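Local coordinates for Esterase/lipase (PDB 4N5H), which probably hydrolyses carboxylic esters, and may transfer acyl groups, as a serine esterase of the alpha/beta-hydrolase fold, at residues A[41-46]-A[51-56]. The protein carries 1 engineered substitution. Sequence-based numbering, arbitrary orientation.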
ATOM      1  N   TYR A  41      -6.526  -2.627 -21.636  1.00 10.89           N
ATOM      2  CA  TYR A  41      -7.176  -2.454 -22.873  1.00 11.90           C
ATOM      3  C   TYR A  41      -7.756  -3.783 -23.374  1.00 12.08           C
ATOM      4  O   TYR A  41      -7.024  -4.790 -23.511  1.00 13.39           O
ATOM      5  CB  TYR A  41      -6.157  -2.044 -23.911  1.00 11.59           C
ATOM      6  CG  TYR A  41      -5.562  -0.676 -23.912  1.00 10.90           C
ATOM      7  CD1 TYR A  41      -4.281  -0.416 -23.355  1.00 12.16           C
ATOM      8  CD2 TYR A  41      -6.222   0.373 -24.496  1.00 11.20           C
ATOM      9  CE1 TYR A  41      -3.699   0.822 -23.442  1.00 11.24           C
ATOM     10  CE2 TYR A  41      -5.633   1.622 -24.568  1.00 10.81           C
ATOM     11  CZ  TYR A  41      -4.359   1.802 -24.087  1.00 11.73           C
ATOM     12  OH  TYR A  41      -3.785   3.075 -24.266  1.00 12.48           O
ATOM     13  N   ARG A  42      -9.048  -3.778 -23.741  1.00 12.60           N
ATOM     14  CA  ARG A  42      -9.553  -4.965 -24.400  1.00 11.82           C
ATOM     15  C   ARG A  42      -8.979  -5.009 -25.803  1.00 12.38           C
ATOM     16  O   ARG A  42      -9.045  -4.038 -26.545  1.00 14.18           O
ATOM     17  CB  ARG A  42     -11.085  -4.856 -24.518  1.00 12.62           C
ATOM     18  CG  ARG A  42     -11.854  -5.064 -23.249  1.00 14.16           C
ATOM     19  CD  ARG A  42     -13.330  -4.804 -23.500  1.00 16.03           C
ATOM     20  NE  ARG A  42     -14.049  -5.015 -22.280  1.00 17.03           N
ATOM     21  CZ  ARG A  42     -15.384  -5.042 -22.209  1.00 18.81           C
ATOM     22  NH1 ARG A  42     -16.103  -4.984 -23.315  1.00 19.38           N
ATOM     23  NH2 ARG A  42     -15.954  -5.297 -21.018  1.00 18.91           N
ATOM     24  N   TYR A  43      -8.527  -6.173 -26.238  1.00 13.21           N
ATOM     25  CA  TYR A  43      -8.060  -6.277 -27.608  1.00 13.14           C
ATOM     26  C   TYR A  43      -9.055  -6.963 -28.611  1.00 14.15           C
ATOM     27  O   TYR A  43      -8.732  -7.078 -29.790  1.00 16.27           O
ATOM     28  CB  TYR A  43      -6.638  -6.923 -27.709  1.00 12.77           C
ATOM     29  CG  TYR A  43      -6.417  -8.245 -27.071  1.00 11.01           C
ATOM     30  CD1 TYR A  43      -7.000  -9.371 -27.623  1.00 11.88           C
ATOM     31  CD2 TYR A  43      -5.657  -8.413 -25.884  1.00 10.18           C
ATOM     32  CE1 TYR A  43      -6.737 -10.603 -27.127  1.00 12.83           C
ATOM     33  CE2 TYR A  43      -5.440  -9.665 -25.365  1.00 11.60           C
ATOM     34  CZ  TYR A  43      -5.971 -10.745 -25.963  1.00 11.09           C
ATOM     35  OH  TYR A  43      -5.770 -12.032 -25.382  1.00 13.13           O
ATOM     36  N   GLU A  44     -10.192  -7.350 -28.075  1.00 15.54           N
ATOM     37  CA  GLU A  44     -11.303  -7.722 -28.893  1.00 17.00           C
ATOM     38  C   GLU A  44     -12.619  -7.368 -28.221  1.00 16.00           C
ATOM     39  O   GLU A  44     -12.641  -6.931 -27.094  1.00 17.33           O
ATOM     40  CB  GLU A  44     -11.119  -9.163 -29.350  1.00 20.65           C
ATOM     41  CG  GLU A  44     -11.135 -10.109 -28.288  1.00 18.67           C
ATOM     42  CD  GLU A  44     -10.694 -11.564 -28.762  1.00 22.87           C
ATOM     43  OE1 GLU A  44     -11.628 -12.367 -28.996  1.00 19.04           O
ATOM     44  OE2 GLU A  44      -9.534 -11.950 -28.943  1.00 20.54           O
ATOM     45  N   GLN A  45     -13.724  -7.648 -28.897  1.00 18.56           N
ATOM     46  CA  GLN A  45     -15.025  -7.331 -28.296  1.00 20.79           C
ATOM     47  C   GLN A  45     -15.423  -8.394 -27.303  1.00 23.48           C
ATOM     48  O   GLN A  45     -16.246  -9.278 -27.631  1.00 25.19           O
ATOM     49  CB  GLN A  45     -16.118  -7.109 -29.355  1.00 25.84           C
ATOM     50  CG  GLN A  45     -15.812  -6.006 -30.349  1.00 29.99           C
ATOM     51  CD  GLN A  45     -16.997  -5.787 -31.291  1.00 39.10           C
ATOM     52  OE1 GLN A  45     -17.452  -6.705 -31.962  1.00 46.61           O
ATOM     53  NE2 GLN A  45     -17.515  -4.597 -31.306  1.00 42.64           N
ATOM     54  N   SER A  46     -14.835  -8.386 -26.108  1.00 21.07           N
ATOM     55  CA  SER A  46     -15.063  -9.430 -25.123  1.00 22.03           C
ATOM     56  C   SER A  46     -14.873  -8.864 -23.744  1.00 22.04           C
ATOM     57  O   SER A  46     -13.946  -8.042 -23.524  1.00 25.27           O
ATOM     58  CB  SER A  46     -13.976 -10.485 -25.402  1.00 25.41           C
ATOM     59  OG  SER A  46     -13.824 -11.411 -24.349  1.00 24.02           O
ATOM     60  N   GLN A  51      -8.495 -11.341 -22.063  1.00 12.46           N
ATOM     61  CA  GLN A  51      -8.309 -10.803 -23.447  1.00 12.45           C
ATOM     62  C   GLN A  51      -8.080  -9.261 -23.394  1.00 11.99           C
ATOM     63  O   GLN A  51      -8.780  -8.456 -24.053  1.00 13.77           O
ATOM     64  CB  GLN A  51      -9.441 -11.233 -24.358  1.00 14.42           C
ATOM     65  CG  GLN A  51      -9.462 -12.782 -24.528  1.00 14.26           C
ATOM     66  CD  GLN A  51     -10.648 -13.286 -25.336  1.00 16.14           C
ATOM     67  OE1 GLN A  51     -11.775 -12.827 -25.106  1.00 17.51           O
ATOM     68  NE2 GLN A  51     -10.400 -14.097 -26.367  1.00 15.62           N
ATOM     69  N   THR A  52      -7.132  -8.941 -22.574  1.00 11.58           N
ATOM     70  CA  THR A  52      -6.730  -7.569 -22.318  1.00 10.71           C
ATOM     71  C   THR A  52      -5.206  -7.453 -22.359  1.00 11.00           C
ATOM     72  O   THR A  52      -4.490  -8.438 -22.280  1.00 11.95           O
ATOM     73  CB  THR A  52      -7.238  -7.046 -20.926  1.00 12.43           C
ATOM     74  OG1 THR A  52      -6.750  -7.919 -19.910  1.00 12.90           O
ATOM     75  CG2 THR A  52      -8.752  -6.950 -20.920  1.00 14.07           C
ATOM     76  N   LEU A  53      -4.737  -6.238 -22.471  1.00 10.75           N
ATOM     77  CA  LEU A  53      -3.252  -5.966 -22.559  1.00 10.58           C
ATOM     78  C   LEU A  53      -2.905  -4.697 -21.800  1.00 11.45           C
ATOM     79  O   LEU A  53      -3.776  -3.836 -21.557  1.00 11.43           O
ATOM     80  CB  LEU A  53      -2.711  -6.009 -24.009  1.00 10.22           C
ATOM     81  CG  LEU A  53      -3.367  -5.037 -24.967  1.00 10.69           C
ATOM     82  CD1 LEU A  53      -2.763  -3.623 -24.854  1.00 11.34           C
ATOM     83  CD2 LEU A  53      -3.133  -5.425 -26.400  1.00 12.61           C
ATOM     84  N   ASN A  54      -1.584  -4.579 -21.489  1.00 11.03           N
ATOM     85  CA  ASN A  54      -1.020  -3.384 -20.920  1.00 11.21           C
ATOM     86  C   ASN A  54       0.014  -2.849 -21.900  1.00 11.88           C
ATOM     87  O   ASN A  54       0.706  -3.635 -22.604  1.00 12.26           O
ATOM     88  CB  ASN A  54      -0.261  -3.625 -19.596  1.00 11.83           C
ATOM     89  CG  ASN A  54      -1.175  -4.072 -18.450  1.00 11.60           C
ATOM     90  OD1 ASN A  54      -2.336  -3.823 -18.393  1.00 12.62           O
ATOM     91  ND2 ASN A  54      -0.578  -4.772 -17.550  1.00 12.60           N
ATOM     92  N   LEU A  55       0.156  -1.534 -21.845  1.00 10.69           N
ATOM     93  CA  LEU A  55       1.215  -0.793 -22.567  1.00 10.81           C
ATOM     94  C   LEU A  55       2.079  -0.041 -21.571  1.00 12.03           C
ATOM     95  O   LEU A  55       1.611   0.611 -20.624  1.00 11.32           O
ATOM     96  CB  LEU A  55       0.649   0.190 -23.575  1.00 10.45           C
ATOM     97  CG  LEU A  55      -0.408  -0.399 -24.554  1.00 11.04           C
ATOM     98  CD1 LEU A  55      -0.949   0.643 -25.477  1.00 12.21           C
ATOM     99  CD2 LEU A  55       0.182  -1.556 -25.352  1.00 11.19           C
ATOM    100  N   TYR A  56       3.391  -0.016 -21.862  1.00 10.48           N
ATOM    101  CA  TYR A  56       4.363   0.586 -20.948  1.00 11.51           C
ATOM    102  C   TYR A  56       5.303   1.485 -21.794  1.00 11.58           C
ATOM    103  O   TYR A  56       5.677   1.157 -22.942  1.00 11.84           O
ATOM    104  CB  TYR A  56       5.255  -0.454 -20.260  1.00 12.03           C
ATOM    105  CG  TYR A  56       4.528  -1.609 -19.616  1.00 11.84           C
ATOM    106  CD1 TYR A  56       4.063  -2.681 -20.342  1.00 12.14           C
ATOM    107  CD2 TYR A  56       4.403  -1.647 -18.224  1.00 13.93           C
ATOM    108  CE1 TYR A  56       3.422  -3.755 -19.735  1.00 12.06           C
ATOM    109  CE2 TYR A  56       3.805  -2.745 -17.599  1.00 15.34           C
ATOM    110  CZ  TYR A  56       3.276  -3.788 -18.383  1.00 14.69           C
ATOM    111  OH  TYR A  56       2.721  -4.890 -17.760  1.00 14.39           O
TER
HETATM  112  O   HOH W   1     -11.190  -8.293 -25.228  1.00 26.73           O
HETATM  113  O   HOH W   2     -12.252 -15.131 -28.383  1.00 32.59           O
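Tyr41 and Leu53 form an antiparallel hydrogen-bonded pair: Tyr41 N reaches Leu53 O at 3.0 Å, in the carbonyl plane, and Leu53 N returns to Tyr41 O at 2.9 Å. Arg42 and Thr52 make the adjacent non-hydrogen-bonded pair; beyond this last bridge, Tyr43 N still donates to Gln51 O at 3.2 Å. In this beta hairpin the contact thus continues past the bridges, first through that backbone bond and then through side chains. With CG wedged between backbone N and carbonyl carbon (chi1 54°), the Tyr43 ring lies with one face against the Gln51 carbonyl carbon, and Gln51 CB makes an off-centre CH-pi contact. Tyr43 CD2 meets Leu53 CD2 at 3.9 Å, and Tyr43 OH is hydrogen-bonded to Gly103 O. A serine here would probably bare the Gln51 backbone, give up the ring's contact with Leu53 CD2 and leave Gly103 O without the phenol hydroxyl. Beyond the ring, Ser46 OG donates to Gln51 OE1 at 2.6 Å, nearly along the C=O axis, while a water links Gln51 NE2 to Glu44 OE1. Tyr41 CE1 meets Leu55 CD1 at 3.4 Å. The hairpin flanks the mostly parallel alpha/beta-hydrolase sheet: Leu53 and Leu55 rest on Met100 of strand 98-102, Tyr43 packs on helix 112-129, and Tyr41 stacks with Trp287 of the second subunit.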